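Local coordinates for hypothetical protein TT1465 (Thermus thermophilus, PDB 1WEK) that is of unknown function but has a Rossmann-like fold of the SLOG clan, with six copies in its assembly, at residues Pro164-Val177 with Leu196-Leu210. Sequence-based numbering, arbitrary orientation.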
loop_
_atom_site.group_PDB
_atom_site.type_symbol
_atom_site.label_atom_id
_atom_site.label_comp_id
_atom_site.label_asym_id
_atom_site.label_seq_id
_atom_site.Cartn_x
_atom_site.Cartn_y
_atom_site.Cartn_z
ATOM N N PRO A 164 30.852 -4.089 -16.347
ATOM C CA PRO A 164 31.300 -3.980 -17.739
ATOM C C PRO A 164 30.193 -3.689 -18.765
ATOM O O PRO A 164 29.085 -4.218 -18.674
ATOM C CB PRO A 164 31.955 -5.338 -18.008
ATOM C CG PRO A 164 32.248 -5.891 -16.655
ATOM C CD PRO A 164 31.108 -5.436 -15.813
ATOM N N VAL A 165 30.507 -2.833 -19.734
ATOM C CA VAL A 165 29.576 -2.515 -20.819
ATOM C C VAL A 165 30.315 -2.774 -22.133
ATOM O O VAL A 165 31.399 -2.239 -22.366
ATOM C CB VAL A 165 29.115 -1.051 -20.803
ATOM C CG1 VAL A 165 28.320 -0.763 -22.072
ATOM C CG2 VAL A 165 28.255 -0.771 -19.576
ATOM N N PHE A 166 29.744 -3.621 -22.982
ATOM C CA PHE A 166 30.369 -3.919 -24.258
ATOM C C PHE A 166 29.458 -3.626 -25.445
ATOM O O PHE A 166 28.243 -3.755 -25.348
ATOM C CB PHE A 166 30.772 -5.395 -24.316
ATOM C CG PHE A 166 31.828 -5.774 -23.331
ATOM C CD1 PHE A 166 31.489 -6.160 -22.045
ATOM C CD2 PHE A 166 33.168 -5.751 -23.695
ATOM C CE1 PHE A 166 32.469 -6.521 -21.139
ATOM C CE2 PHE A 166 34.151 -6.107 -22.798
ATOM C CZ PHE A 166 33.799 -6.493 -21.520
ATOM N N LEU A 167 30.058 -3.225 -26.562
ATOM C CA LEU A 167 29.315 -2.976 -27.791
ATOM C C LEU A 167 29.940 -3.923 -28.794
ATOM O O LEU A 167 31.123 -3.807 -29.108
ATOM C CB LEU A 167 29.502 -1.548 -28.295
ATOM C CG LEU A 167 29.291 -0.369 -27.348
ATOM C CD1 LEU A 167 29.135 0.870 -28.190
ATOM C CD2 LEU A 167 28.045 -0.567 -26.469
ATOM N N LEU A 168 29.159 -4.876 -29.277
ATOM C CA LEU A 168 29.667 -5.822 -30.250
ATOM C C LEU A 168 29.452 -5.346 -31.670
ATOM O O LEU A 168 28.365 -4.875 -32.025
ATOM C CB LEU A 168 29.015 -7.195 -30.057
ATOM C CG LEU A 168 29.733 -8.098 -29.054
ATOM C CD1 LEU A 168 28.920 -9.369 -28.812
ATOM C CD2 LEU A 168 31.123 -8.428 -29.604
ATOM N N ASP A 169 30.505 -5.490 -32.472
ATOM C CA ASP A 169 30.536 -5.115 -33.885
ATOM C C ASP A 169 30.938 -3.650 -34.065
ATOM O O ASP A 169 30.091 -2.770 -34.202
ATOM C CB ASP A 169 29.188 -5.377 -34.558
ATOM C CG ASP A 169 29.253 -5.175 -36.057
ATOM O OD1 ASP A 169 29.998 -4.256 -36.497
ATOM O OD2 ASP A 169 28.567 -5.924 -36.797
ATOM N N ARG A 170 32.246 -3.419 -34.087
ATOM C CA ARG A 170 32.845 -2.090 -34.223
ATOM C C ARG A 170 32.311 -1.199 -35.332
ATOM O O ARG A 170 31.955 -0.050 -35.087
ATOM C CB ARG A 170 34.356 -2.222 -34.423
ATOM C CG ARG A 170 35.095 -2.927 -33.300
ATOM C CD ARG A 170 36.599 -2.792 -33.518
ATOM N NE ARG A 170 37.255 -2.211 -32.353
ATOM C CZ ARG A 170 37.737 -2.918 -31.339
ATOM N NH1 ARG A 170 37.647 -4.249 -31.345
ATOM N NH2 ARG A 170 38.287 -2.294 -30.308
ATOM N N GLY A 171 32.290 -1.728 -36.552
ATOM C CA GLY A 171 31.821 -0.966 -37.693
ATOM C C GLY A 171 30.384 -0.503 -37.577
ATOM O O GLY A 171 29.997 0.511 -38.156
ATOM N N TYR A 172 29.584 -1.239 -36.819
ATOM C CA TYR A 172 28.184 -0.887 -36.656
ATOM C C TYR A 172 27.998 0.323 -35.736
ATOM O O TYR A 172 27.192 1.211 -36.019
ATOM C CB TYR A 172 27.409 -2.077 -36.098
ATOM C CG TYR A 172 25.912 -1.914 -36.179
ATOM C CD1 TYR A 172 25.204 -2.372 -37.282
ATOM C CD2 TYR A 172 25.203 -1.292 -35.149
ATOM C CE1 TYR A 172 23.822 -2.222 -37.358
ATOM C CE2 TYR A 172 23.829 -1.134 -35.215
ATOM C CZ TYR A 172 23.141 -1.605 -36.319
ATOM O OH TYR A 172 21.772 -1.493 -36.365
ATOM N N TRP A 173 28.751 0.361 -34.643
ATOM C CA TRP A 173 28.656 1.447 -33.672
ATOM C C TRP A 173 29.503 2.677 -33.985
ATOM O O TRP A 173 29.348 3.731 -33.355
ATOM C CB TRP A 173 29.056 0.916 -32.302
ATOM C CG TRP A 173 28.166 -0.155 -31.838
ATOM C CD1 TRP A 173 28.353 -1.504 -31.969
ATOM C CD2 TRP A 173 26.895 0.018 -31.211
ATOM N NE1 TRP A 173 27.273 -2.181 -31.459
ATOM C CE2 TRP A 173 26.361 -1.271 -30.987
ATOM C CE3 TRP A 173 26.150 1.140 -30.819
ATOM C CZ2 TRP A 173 25.118 -1.469 -30.389
ATOM C CZ3 TRP A 173 24.919 0.946 -30.224
ATOM C CH2 TRP A 173 24.411 -0.353 -30.014
ATOM N N GLU A 174 30.400 2.529 -34.955
ATOM C CA GLU A 174 31.320 3.582 -35.355
ATOM C C GLU A 174 30.708 4.969 -35.378
ATOM O O GLU A 174 31.232 5.880 -34.747
ATOM C CB GLU A 174 31.924 3.264 -36.725
ATOM C CG GLU A 174 33.173 4.070 -37.041
ATOM C CD GLU A 174 34.189 4.029 -35.902
ATOM O OE1 GLU A 174 34.305 2.970 -35.233
ATOM O OE2 GLU A 174 34.880 5.047 -35.681
ATOM N N GLY A 175 29.611 5.134 -36.105
ATOM C CA GLY A 175 28.972 6.439 -36.159
ATOM C C GLY A 175 28.608 6.983 -34.783
ATOM O O GLY A 175 28.907 8.134 -34.474
ATOM N N LEU A 176 27.965 6.177 -33.945
ATOM C CA LEU A 176 27.588 6.651 -32.615
ATOM C C LEU A 176 28.816 7.029 -31.763
ATOM O O LEU A 176 28.842 8.098 -31.142
ATOM C CB LEU A 176 26.787 5.584 -31.879
ATOM C CG LEU A 176 25.765 5.989 -30.811
ATOM C CD1 LEU A 176 26.017 5.180 -29.568
ATOM C CD2 LEU A 176 25.829 7.477 -30.514
ATOM N N VAL A 177 29.820 6.148 -31.721
ATOM C CA VAL A 177 31.014 6.424 -30.936
ATOM C C VAL A 177 31.721 7.689 -31.428
ATOM O O VAL A 177 32.204 8.474 -30.627
ATOM C CB VAL A 177 32.007 5.234 -30.943
ATOM C CG1 VAL A 177 33.303 5.647 -30.254
ATOM C CG2 VAL A 177 31.395 4.009 -30.215
ATOM N N LEU A 196 33.601 4.129 -20.276
ATOM C CA LEU A 196 32.541 3.410 -19.572
ATOM C C LEU A 196 32.150 2.171 -20.380
ATOM O O LEU A 196 31.591 1.216 -19.844
ATOM C CB LEU A 196 31.304 4.303 -19.393
ATOM C CG LEU A 196 31.030 5.150 -18.137
ATOM C CD1 LEU A 196 32.155 5.038 -17.105
ATOM C CD2 LEU A 196 30.807 6.594 -18.563
ATOM N N PHE A 197 32.443 2.181 -21.675
ATOM C CA PHE A 197 32.115 1.038 -22.516
ATOM C C PHE A 197 33.309 0.588 -23.349
ATOM O O PHE A 197 34.257 1.349 -23.555
ATOM C CB PHE A 197 30.946 1.382 -23.441
ATOM C CG PHE A 197 31.227 2.523 -24.381
ATOM C CD1 PHE A 197 31.940 2.313 -25.561
ATOM C CD2 PHE A 197 30.796 3.814 -24.077
ATOM C CE1 PHE A 197 32.215 3.363 -26.420
ATOM C CE2 PHE A 197 31.069 4.882 -24.933
ATOM C CZ PHE A 197 31.778 4.658 -26.104
ATOM N N ARG A 198 33.250 -0.654 -23.823
ATOM C CA ARG A 198 34.308 -1.226 -24.639
ATOM C C ARG A 198 33.710 -1.694 -25.951
ATOM O O ARG A 198 32.681 -2.366 -25.971
ATOM C CB ARG A 198 34.961 -2.408 -23.915
ATOM C CG ARG A 198 35.799 -2.003 -22.709
ATOM C CD ARG A 198 36.356 -3.203 -21.943
ATOM N NE ARG A 198 37.157 -4.106 -22.773
ATOM C CZ ARG A 198 37.758 -5.202 -22.308
ATOM N NH1 ARG A 198 37.650 -5.520 -21.022
ATOM N NH2 ARG A 198 38.445 -5.996 -23.128
ATOM N N LEU A 199 34.363 -1.343 -27.053
ATOM C CA LEU A 199 33.885 -1.724 -28.369
ATOM C C LEU A 199 34.677 -2.943 -28.832
ATOM O O LEU A 199 35.899 -2.938 -28.794
ATOM C CB LEU A 199 34.073 -0.538 -29.321
ATOM C CG LEU A 199 33.162 -0.401 -30.540
ATOM C CD1 LEU A 199 31.809 -0.990 -30.268
ATOM C CD2 LEU A 199 33.033 1.064 -30.883
ATOM N N THR A 200 33.994 -3.999 -29.249
ATOM C CA THR A 200 34.713 -5.196 -29.684
ATOM C C THR A 200 33.975 -6.017 -30.726
ATOM O O THR A 200 32.751 -5.942 -30.840
ATOM C CB THR A 200 35.037 -6.121 -28.490
ATOM O OG1 THR A 200 35.879 -7.191 -28.933
ATOM C CG2 THR A 200 33.759 -6.730 -27.909
ATOM N N ASP A 201 34.736 -6.802 -31.489
ATOM C CA ASP A 201 34.175 -7.672 -32.524
ATOM C C ASP A 201 34.130 -9.132 -32.068
ATOM O O ASP A 201 33.493 -9.970 -32.716
ATOM C CB ASP A 201 35.012 -7.607 -33.809
ATOM C CG ASP A 201 34.710 -6.382 -34.656
ATOM O OD1 ASP A 201 33.594 -5.847 -34.570
ATOM O OD2 ASP A 201 35.584 -5.964 -35.431
ATOM N N GLU A 202 34.794 -9.428 -30.953
ATOM C CA GLU A 202 34.883 -10.801 -30.459
ATOM C C GLU A 202 34.025 -11.161 -29.246
ATOM O O GLU A 202 34.204 -10.623 -28.158
ATOM C CB GLU A 202 36.349 -11.099 -30.151
ATOM C CG GLU A 202 37.287 -10.640 -31.263
ATOM C CD GLU A 202 38.692 -10.350 -30.762
ATOM O OE1 GLU A 202 39.568 -10.017 -31.594
ATOM O OE2 GLU A 202 38.917 -10.449 -29.535
ATOM N N PRO A 203 33.075 -12.085 -29.426
ATOM C CA PRO A 203 32.230 -12.473 -28.298
ATOM C C PRO A 203 33.082 -13.051 -27.173
ATOM O O PRO A 203 32.757 -12.897 -25.997
ATOM C CB PRO A 203 31.300 -13.518 -28.911
ATOM C CG PRO A 203 31.170 -13.051 -30.334
ATOM C CD PRO A 203 32.592 -12.687 -30.682
ATOM N N GLU A 204 34.177 -13.716 -27.550
ATOM C CA GLU A 204 35.076 -14.345 -26.588
ATOM C C GLU A 204 35.680 -13.331 -25.640
ATOM O O GLU A 204 35.908 -13.625 -24.465
ATOM C CB GLU A 204 36.211 -15.085 -27.303
ATOM C CG GLU A 204 37.112 -14.182 -28.143
ATOM C CD GLU A 204 36.786 -14.228 -29.624
ATOM O OE1 GLU A 204 35.582 -14.266 -29.990
ATOM O OE2 GLU A 204 37.745 -14.215 -30.426
ATOM N N GLU A 205 35.942 -12.133 -26.150
ATOM C CA GLU A 205 36.531 -11.089 -25.328
ATOM C C GLU A 205 35.529 -10.627 -24.289
ATOM O O GLU A 205 35.896 -10.315 -23.151
ATOM C CB GLU A 205 36.985 -9.918 -26.204
ATOM C CG GLU A 205 37.608 -8.771 -25.431
ATOM C CD GLU A 205 38.463 -7.882 -26.309
ATOM O OE1 GLU A 205 37.938 -7.344 -27.310
ATOM O OE2 GLU A 205 39.668 -7.726 -25.999
ATOM N N VAL A 206 34.258 -10.591 -24.676
ATOM C CA VAL A 206 33.203 -10.191 -23.751
ATOM C C VAL A 206 33.049 -11.221 -22.643
ATOM O O VAL A 206 33.046 -10.875 -21.459
ATOM C CB VAL A 206 31.833 -10.033 -24.469
ATOM C CG1 VAL A 206 30.745 -9.682 -23.451
ATOM C CG2 VAL A 206 31.922 -8.930 -25.522
ATOM N N VAL A 207 32.927 -12.492 -23.019
ATOM C CA VAL A 207 32.764 -13.535 -22.022
ATOM C C VAL A 207 33.967 -13.600 -21.086
ATOM O O VAL A 207 33.808 -13.769 -19.880
ATOM C CB VAL A 207 32.561 -14.902 -22.676
ATOM C CG1 VAL A 207 32.397 -15.957 -21.602
ATOM C CG2 VAL A 207 31.335 -14.860 -23.587
ATOM N N GLN A 208 35.166 -13.443 -21.642
ATOM C CA GLN A 208 36.393 -13.482 -20.847
ATOM C C GLN A 208 36.419 -12.370 -19.793
ATOM O O GLN A 208 36.796 -12.605 -18.645
ATOM C CB GLN A 208 37.621 -13.372 -21.767
ATOM C CG GLN A 208 38.944 -13.170 -21.034
ATOM C CD GLN A 208 40.157 -13.327 -21.944
ATOM O OE1 GLN A 208 40.445 -14.424 -22.428
ATOM N NE2 GLN A 208 40.872 -12.229 -22.184
ATOM N N ALA A 209 36.018 -11.164 -20.192
ATOM C CA ALA A 209 35.983 -10.022 -19.285
ATOM C C ALA A 209 34.979 -10.252 -18.168
ATOM O O ALA A 209 35.236 -9.901 -17.018
ATOM C CB ALA A 209 35.618 -8.758 -20.044
ATOM N N LEU A 210 33.832 -10.836 -18.505
ATOM C CA LEU A 210 32.800 -11.111 -17.511
ATOM C C LEU A 210 33.231 -12.227 -16.563
ATOM O O LEU A 210 32.881 -12.214 -15.384
ATOM C CB LEU A 210 31.492 -11.500 -18.199
ATOM C CG LEU A 210 30.841 -10.401 -19.046
ATOM C CD1 LEU A 210 29.673 -10.979 -19.819
ATOM C CD2 LEU A 210 30.377 -9.256 -18.146
HETATM O O HOH W 1 38.948 -6.694 -29.627
HETATM O O HOH W 2 33.486 -4.331 -37.020
#
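Phe166 and Arg198 hold CG opposite their own carbonyl carbons (chi1 -65° and -70°), which lays ring and arginine chain side by side, pointing the same way across neighbouring strands. Bent at chi3, the arginine sets one guanidinium face against Phe166 CE2, the two planes 52° apart and NE lying 3.6 Å from that carbon, and reaches on to a salt bridge from NH2 to Glu205 OE2. Arginine suits this exposed edge of the sheet: its methylenes cover the aromatic carbons while its charge meets a helix carboxylate. From helix 203-210, Val206 sets CG1 over a face of the phenyl ring in a CH-pi contact, 4.2 Å from the centroid, and the small Ala209 lets the helix come close to CZ.

Beneath these side chains, strands 165-168 and 198-200 run parallel. Arg198 N bonds to Val165 O, Leu167 N to Arg198 O (2.8 Å), Thr200 N to Leu167 O and Asp169 N to Thr200 O. On the other sheet face, Leu199 fills the angle between strand and helix 170-177; its CD2 packs tightly on Val177 CG2 (3.4 Å), and Phe197 CE1 touches the same methyl.

Where the strands end, Asp201 OD1 accepts Arg170 N at 2.8 Å, met on its syn side, and a water links that oxygen to Gly171 N. A short, chargeable aspartate thus serves the first turn of a helix whose N-cap is Asp169. Thr200 OG1 accepts Glu202 N in an ST turn and donates to Glu205 OE1 (2.6 Å), tying strand end to helix start.

Strand 132-137 flanks 165-168 on its other side, and Tyr172 meets Phe182 of the second subunit edge-to-face. Strand 165-168, helix 170-185 and strand 198-200 form a beta-alpha-beta crossover, closing one edge of this chain's parallel, Rossmann-like sheet.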